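Local atomic coordinates of adhesin LabA (PDB entry 6GMM), a protein that probably serves Helicobacter pylori as a lectin-like adhesin that recognises LacdiNAc sugars of the gastric mucosa. Residues L381-T384 with L385-S389; A46-L49 with I50-K54; R11-N14 with L15-Y19. One frame throughout, in Å; residues are numbered along the deposited sequence.

Contact 1 of 3, residues L381-T384 with L385-S389; sequences LAYT and LANFS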
loop_
_atom_site.group_PDB
_atom_site.type_symbol
_atom_site.label_atom_id
_atom_site.label_comp_id
_atom_site.label_asym_id
_atom_site.label_seq_id
_atom_site.Cartn_x
_atom_site.Cartn_y
_atom_site.Cartn_z
ATOM N N LEU A 381 -16.078 -10.260 12.500
ATOM C CA LEU A 381 -17.524 -10.250 12.789
ATOM C C LEU A 381 -18.299 -10.498 11.473
ATOM O O LEU A 381 -19.155 -11.376 11.406
ATOM C CB LEU A 381 -17.934 -8.886 13.392
ATOM C CG LEU A 381 -19.447 -8.644 13.642
ATOM C CD1 LEU A 381 -20.063 -9.732 14.533
ATOM C CD2 LEU A 381 -19.656 -7.343 14.378
ATOM N N ALA A 382 -17.943 -9.774 10.427
ATOM C CA ALA A 382 -18.582 -9.904 9.121
ATOM C C ALA A 382 -18.440 -11.326 8.550
ATOM O O ALA A 382 -19.438 -11.875 8.078
ATOM C CB ALA A 382 -18.023 -8.879 8.163
ATOM N N TYR A 383 -17.248 -11.960 8.679
ATOM C CA TYR A 383 -17.074 -13.341 8.225
ATOM C C TYR A 383 -17.932 -14.314 9.032
ATOM O O TYR A 383 -18.513 -15.245 8.465
ATOM C CB TYR A 383 -15.593 -13.765 8.222
ATOM C CG TYR A 383 -15.390 -15.192 7.751
ATOM C CD1 TYR A 383 -15.338 -15.499 6.392
ATOM C CD2 TYR A 383 -15.292 -16.239 8.661
ATOM C CE1 TYR A 383 -15.157 -16.811 5.953
ATOM C CE2 TYR A 383 -15.105 -17.555 8.234
ATOM C CZ TYR A 383 -15.037 -17.837 6.878
ATOM O OH TYR A 383 -14.862 -19.134 6.457
ATOM N N THR A 384 -18.023 -14.091 10.353
ATOM C CA THR A 384 -18.831 -14.935 11.254
ATOM C C THR A 384 -20.315 -14.805 10.892
ATOM O O THR A 384 -20.953 -15.834 10.680
ATOM C CB THR A 384 -18.490 -14.679 12.739
ATOM O OG1 THR A 384 -17.072 -14.772 12.923
ATOM C CG2 THR A 384 -19.138 -15.685 13.670
ATOM N N LEU A 385 -20.845 -13.568 10.765
ATOM C CA LEU A 385 -22.236 -13.319 10.345
ATOM C C LEU A 385 -22.510 -13.935 8.974
ATOM O O LEU A 385 -23.558 -14.518 8.785
ATOM C CB LEU A 385 -22.531 -11.814 10.253
ATOM C CG LEU A 385 -22.841 -11.081 11.532
ATOM C CD1 LEU A 385 -22.849 -9.607 11.279
ATOM C CD2 LEU A 385 -24.213 -11.511 12.098
ATOM N N ALA A 386 -21.575 -13.795 8.011
ATOM C CA ALA A 386 -21.732 -14.359 6.668
ATOM C C ALA A 386 -21.815 -15.885 6.681
ATOM O O ALA A 386 -22.487 -16.464 5.825
ATOM C CB ALA A 386 -20.586 -13.932 5.800
ATOM N N ASN A 387 -21.145 -16.530 7.658
ATOM C CA ASN A 387 -21.105 -17.992 7.749
ATOM C C ASN A 387 -21.557 -18.514 9.094
ATOM O O ASN A 387 -21.054 -19.550 9.524
ATOM C CB ASN A 387 -19.676 -18.485 7.460
ATOM C CG ASN A 387 -19.158 -18.069 6.122
ATOM O OD1 ASN A 387 -19.363 -18.753 5.110
ATOM N ND2 ASN A 387 -18.480 -16.935 6.094
ATOM N N PHE A 388 -22.572 -17.862 9.720
ATOM C CA PHE A 388 -23.062 -18.149 11.074
ATOM C C PHE A 388 -23.363 -19.613 11.347
ATOM O O PHE A 388 -22.830 -20.164 12.315
ATOM C CB PHE A 388 -24.255 -17.273 11.453
ATOM C CG PHE A 388 -24.485 -17.299 12.944
ATOM C CD1 PHE A 388 -23.680 -16.558 13.801
ATOM C CD2 PHE A 388 -25.451 -18.130 13.502
ATOM C CE1 PHE A 388 -23.854 -16.639 15.197
ATOM C CE2 PHE A 388 -25.616 -18.211 14.890
ATOM C CZ PHE A 388 -24.832 -17.449 15.726
ATOM N N SER A 389 -24.224 -20.228 10.514
ATOM C CA SER A 389 -24.638 -21.623 10.619
ATOM C C SER A 389 -23.404 -22.533 10.787
ATOM O O SER A 389 -23.304 -23.263 11.776
ATOM C CB SER A 389 -25.416 -22.008 9.364
ATOM O OG SER A 389 -25.616 -23.406 9.247
#
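Y383 and N387 meet one turn apart, where helix 369-386 ends and helix 388-408 begins. This is the solvent side of the contact, with Y383 exposed and N387 partly so. ND2 of N387 lies over one face of the Y383 ring, offset toward its rim. It comes within 3.3 Å of Y383 CE1, and the ring and amide planes are 39° apart. CG of Y383 stands anti to its backbone N (chi1 -180°), which places the ring beside its own carbonyl. The same ND2 donates to Y383 O at 2.9 Å, in the carbonyl plane and on a lone pair. The bond is fairly straight (165°), and the oxygen lies close to the amide plane, which fixes the amide's rotation. N387 N adds only weak bonds to Y383 O and T384 O.

The packed side carries L381, T384 and L385. L385 N bonds to L381 O at 2.8 Å, and the side chains touch between L381 CG and L385 CD1 at 4.3 Å. T384 OG1 bonds back to N380 O, and its side chain meets L25 and I26 of helix 4-28. F388 is also buried; its CB lies near T384 O, and its ring has an edge-to-face partner in Y281.

The arrangement is a one-residue break between consecutive helices: N387 ends one and occupies the N-cap position of the next, without a side-chain capping bond.

Contact 2 of 3, residues A46-L49 with I50-K54; sequences AKNL and INDKK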
loop_
_atom_site.group_PDB
_atom_site.type_symbol
_atom_site.label_atom_id
_atom_site.label_comp_id
_atom_site.label_asym_id
_atom_site.label_seq_id
_atom_site.Cartn_x
_atom_site.Cartn_y
_atom_site.Cartn_z
ATOM N N ALA A 46 -13.800 4.024 5.718
ATOM C CA ALA A 46 -13.887 3.964 4.247
ATOM C C ALA A 46 -13.734 5.375 3.736
ATOM O O ALA A 46 -12.803 5.655 2.979
ATOM C CB ALA A 46 -15.236 3.413 3.811
ATOM N N LYS A 47 -14.605 6.286 4.215
ATOM C CA LYS A 47 -14.588 7.713 3.896
ATOM C C LYS A 47 -13.218 8.293 4.234
ATOM O O LYS A 47 -12.718 9.099 3.481
ATOM C CB LYS A 47 -15.675 8.459 4.690
ATOM C CG LYS A 47 -17.107 8.214 4.220
ATOM C CD LYS A 47 -18.101 8.778 5.233
ATOM C CE LYS A 47 -19.455 9.103 4.645
ATOM N NZ LYS A 47 -20.327 7.906 4.531
ATOM N N ASN A 48 -12.582 7.856 5.331
ATOM C CA ASN A 48 -11.257 8.364 5.671
ATOM C C ASN A 48 -10.174 7.897 4.693
ATOM O O ASN A 48 -9.191 8.612 4.505
ATOM C CB ASN A 48 -10.892 8.038 7.109
ATOM C CG ASN A 48 -11.248 9.162 8.051
ATOM O OD1 ASN A 48 -10.403 9.995 8.399
ATOM N ND2 ASN A 48 -12.514 9.234 8.453
ATOM N N LEU A 49 -10.362 6.728 4.042
ATOM C CA LEU A 49 -9.382 6.230 3.066
ATOM C C LEU A 49 -9.567 6.811 1.657
ATOM O O LEU A 49 -8.613 7.278 1.058
ATOM C CB LEU A 49 -9.378 4.690 3.030
ATOM C CG LEU A 49 -8.611 3.987 4.151
ATOM C CD1 LEU A 49 -9.095 2.538 4.330
ATOM C CD2 LEU A 49 -7.098 4.020 3.928
ATOM N N ILE A 50 -10.792 6.815 1.143
ATOM C CA ILE A 50 -11.059 7.230 -0.228
ATOM C C ILE A 50 -11.605 8.687 -0.381
ATOM O O ILE A 50 -11.740 9.146 -1.508
ATOM C CB ILE A 50 -11.989 6.167 -0.893
ATOM C CG1 ILE A 50 -13.379 6.116 -0.215
ATOM C CG2 ILE A 50 -11.306 4.782 -0.916
ATOM C CD1 ILE A 50 -14.556 5.729 -1.082
ATOM N N ASN A 51 -11.924 9.408 0.700
ATOM C CA ASN A 51 -12.376 10.794 0.496
ATOM C C ASN A 51 -11.357 11.809 0.975
ATOM O O ASN A 51 -11.408 12.965 0.544
ATOM C CB ASN A 51 -13.741 11.077 1.124
ATOM C CG ASN A 51 -14.911 10.340 0.523
ATOM O OD1 ASN A 51 -15.921 10.139 1.182
ATOM N ND2 ASN A 51 -14.846 9.982 -0.746
ATOM N N ASP A 52 -10.448 11.392 1.871
ATOM C CA ASP A 52 -9.399 12.246 2.425
ATOM C C ASP A 52 -8.099 12.156 1.669
ATOM O O ASP A 52 -7.808 11.133 1.040
ATOM C CB ASP A 52 -9.130 11.929 3.900
ATOM C CG ASP A 52 -10.193 12.441 4.835
ATOM O OD1 ASP A 52 -10.774 13.521 4.546
ATOM O OD2 ASP A 52 -10.453 11.766 5.858
ATOM N N LYS A 53 -7.298 13.223 1.775
ATOM C CA LYS A 53 -6.000 13.312 1.136
ATOM C C LYS A 53 -4.894 13.238 2.200
ATOM O O LYS A 53 -4.083 12.310 2.184
ATOM C CB LYS A 53 -5.883 14.614 0.312
ATOM C CG LYS A 53 -6.853 14.733 -0.864
ATOM C CD LYS A 53 -6.420 15.868 -1.794
ATOM C CE LYS A 53 -7.433 16.206 -2.863
ATOM N NZ LYS A 53 -6.833 17.007 -3.960
ATOM N N LYS A 54 -4.884 14.206 3.133
ATOM C CA LYS A 54 -3.850 14.325 4.151
ATOM C C LYS A 54 -3.779 13.119 5.076
ATOM O O LYS A 54 -2.708 12.522 5.200
ATOM C CB LYS A 54 -3.995 15.643 4.933
ATOM C CG LYS A 54 -2.913 15.904 5.980
ATOM C CD LYS A 54 -3.115 17.281 6.620
ATOM C CE LYS A 54 -2.866 17.297 8.111
ATOM N NZ LYS A 54 -3.131 18.641 8.701
HETATM O O HOH W 1 -8.070 9.205 -0.891
#
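I50 N donates to A46 O at 3.0 Å, close to straight, in the last turn of helix 32-50. A46 O also accepts from L49 N, so two N-H groups grip it. N51 N reaches K47 O at 2.9 Å on a more bent path (142°).

One water joins the two sides. It donates to L49 O at 2.8 Å and to D52 O at 2.7 Å, and so links the last turn to the loop. L49 O also takes a bond from S56.

Apolar contact is lighter, with L49 CB 4.4 Å from I50 CG2. I50 CG1, placed between its own N and carbonyl carbon (chi1 65°), packs against A46 O at 3.3 Å. I50 and A46 both touch V262 of helix 239-264, while L49 packs on I300 and F368.

The polar side chains run alongside each other. N51 OD1 lies 3.8 Å from K47 CG, while K47 NZ bonds to N43. N48 OD1 and D52 OD2 approach to 3.1 Å, their planes 75° apart; both are acceptors, and N48 ND2 turns to A44 O.

This oxygen pair is not a bond and would probably be unfavourable. Across the two segments, backbone N-H groups and the water bridge make the hydrogen bonds, and no side-chain pair does.

Contact 3 of 3, residues R11-N14 with L15-Y19; sequences RLNN and LLTNY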
loop_
_atom_site.group_PDB
_atom_site.type_symbol
_atom_site.label_atom_id
_atom_site.label_comp_id
_atom_site.label_asym_id
_atom_site.label_seq_id
_atom_site.Cartn_x
_atom_site.Cartn_y
_atom_site.Cartn_z
ATOM N N ARG A 11 -1.342 -28.520 21.671
ATOM C CA ARG A 11 -2.503 -28.960 20.890
ATOM C C ARG A 11 -3.790 -28.469 21.554
ATOM O O ARG A 11 -4.659 -27.928 20.876
ATOM C CB ARG A 11 -2.526 -30.496 20.833
ATOM C CG ARG A 11 -3.030 -31.091 19.524
ATOM C CD ARG A 11 -2.112 -32.205 19.029
ATOM N NE ARG A 11 -1.929 -33.274 20.019
ATOM C CZ ARG A 11 -0.847 -34.043 20.106
ATOM N NH1 ARG A 11 0.169 -33.872 19.264
ATOM N NH2 ARG A 11 -0.767 -34.984 21.039
ATOM N N LEU A 12 -3.908 -28.671 22.890
ATOM C CA LEU A 12 -5.069 -28.242 23.654
ATOM C C LEU A 12 -5.147 -26.729 23.685
ATOM O O LEU A 12 -6.219 -26.182 23.417
ATOM C CB LEU A 12 -5.053 -28.837 25.071
ATOM C CG LEU A 12 -6.173 -28.423 26.033
ATOM C CD1 LEU A 12 -7.531 -28.956 25.595
ATOM C CD2 LEU A 12 -5.863 -28.890 27.444
ATOM N N ASN A 13 -3.997 -26.054 23.936
ATOM C CA ASN A 13 -3.918 -24.593 23.988
ATOM C C ASN A 13 -4.413 -23.932 22.714
ATOM O O ASN A 13 -5.177 -22.969 22.797
ATOM C CB ASN A 13 -2.519 -24.096 24.366
ATOM C CG ASN A 13 -2.438 -22.592 24.537
ATOM O OD1 ASN A 13 -3.301 -21.947 25.153
ATOM N ND2 ASN A 13 -1.408 -21.998 23.970
ATOM N N ASN A 14 -4.033 -24.472 21.549
ATOM C CA ASN A 14 -4.475 -23.888 20.286
ATOM C C ASN A 14 -5.971 -24.105 20.050
ATOM O O ASN A 14 -6.628 -23.212 19.510
ATOM C CB ASN A 14 -3.604 -24.337 19.099
ATOM C CG ASN A 14 -2.170 -23.855 19.188
ATOM O OD1 ASN A 14 -1.870 -22.690 19.533
ATOM N ND2 ASN A 14 -1.252 -24.743 18.849
ATOM N N LEU A 15 -6.522 -25.221 20.549
ATOM C CA LEU A 15 -7.957 -25.501 20.478
ATOM C C LEU A 15 -8.707 -24.494 21.379
ATOM O O LEU A 15 -9.792 -24.041 21.024
ATOM C CB LEU A 15 -8.259 -26.939 20.949
ATOM C CG LEU A 15 -7.962 -28.094 19.977
ATOM C CD1 LEU A 15 -7.931 -29.429 20.728
ATOM C CD2 LEU A 15 -9.013 -28.176 18.880
ATOM N N LEU A 16 -8.117 -24.153 22.538
ATOM C CA LEU A 16 -8.699 -23.209 23.491
ATOM C C LEU A 16 -8.770 -21.805 22.899
ATOM O O LEU A 16 -9.815 -21.161 22.981
ATOM C CB LEU A 16 -7.933 -23.218 24.812
ATOM C CG LEU A 16 -8.172 -24.445 25.715
ATOM C CD1 LEU A 16 -7.294 -24.385 26.953
ATOM C CD2 LEU A 16 -9.636 -24.579 26.104
ATOM N N THR A 17 -7.676 -21.373 22.250
ATOM C CA THR A 17 -7.539 -20.094 21.540
ATOM C C THR A 17 -8.590 -20.015 20.430
ATOM O O THR A 17 -9.384 -19.066 20.396
ATOM C CB THR A 17 -6.100 -19.978 21.056
ATOM O OG1 THR A 17 -5.284 -19.827 22.215
ATOM C CG2 THR A 17 -5.862 -18.779 20.088
ATOM N N ASN A 18 -8.663 -21.059 19.597
ATOM C CA ASN A 18 -9.634 -21.126 18.499
ATOM C C ASN A 18 -11.063 -21.102 19.012
ATOM O O ASN A 18 -11.900 -20.402 18.452
ATOM C CB ASN A 18 -9.378 -22.352 17.606
ATOM C CG ASN A 18 -8.175 -22.218 16.688
ATOM O OD1 ASN A 18 -7.531 -21.169 16.593
ATOM N ND2 ASN A 18 -7.834 -23.294 15.996
ATOM N N TYR A 19 -11.326 -21.826 20.116
ATOM C CA TYR A 19 -12.635 -21.902 20.754
ATOM C C TYR A 19 -13.024 -20.509 21.285
ATOM O O TYR A 19 -14.103 -20.012 20.962
ATOM C CB TYR A 19 -12.565 -22.922 21.920
ATOM C CG TYR A 19 -13.820 -23.085 22.751
ATOM C CD1 TYR A 19 -13.989 -22.379 23.940
ATOM C CD2 TYR A 19 -14.786 -24.030 22.418
ATOM C CE1 TYR A 19 -15.136 -22.534 24.722
ATOM C CE2 TYR A 19 -15.935 -24.196 23.193
ATOM C CZ TYR A 19 -16.100 -23.454 24.354
ATOM O OH TYR A 19 -17.202 -23.638 25.167
#
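Two successive turns of the long N-terminal helix 4-28 make this contact, with i to i+4 bonds and one threonine hydroxyl folded back onto the backbone. L16 N donates to L12 O at 2.9 Å, T17 N to N13 O at 3.0 Å and N18 N to N14 O at 3.0 Å. The bond from L15 N to R11 O is longer and weak.

On the apolar side, L12 and L16 lie one turn apart. L12 CG meets L16 CD1 at 4.3 Å. Both side chains are buried, and L16 goes on to touch V445 of helix 439-452 and V419 of strand 419-423. L15 is only partly exposed. Its CG rests 3.4 Å from R11 O, and its side chain packs on I402 of helix 388-408.

N14 and N18 are exposed. CB and CG of N18 lie near N14 O. N13 is buried instead and touches H442.

The polar detail is at T17. Its hydroxyl sits anti to its own carbonyl carbon, beside its backbone N (chi1 -68°), so it faces the preceding turn. N13 O thus takes two donors from one residue: T17 N, and T17 OG1 at 3.2 Å, which comes from above the carbonyl plane, 35° out of it.

Overall arrangement
Contact 1 is the most buried of the three, while contacts 2 and 3 each mix buried and open residues. Contact 3 lies within helix 4-28, and contact 1 packs against the far end of that helix. Helix 388-408 begins in contact 1 and covers part of contact 3. Contact 2 ends helix 32-50, whose earlier residues touch contact 1, and lies nearer the centre of the molecule. Contacts 1 and 2 share helix 287-311 as a neighbour. The chemistry follows position: in the unbroken helix a threonine hydroxyl shares a carbonyl with the backbone N-H, at the helix break an asparagine amide bonds to the preceding turn, and at the helix end a water bridges two carbonyls.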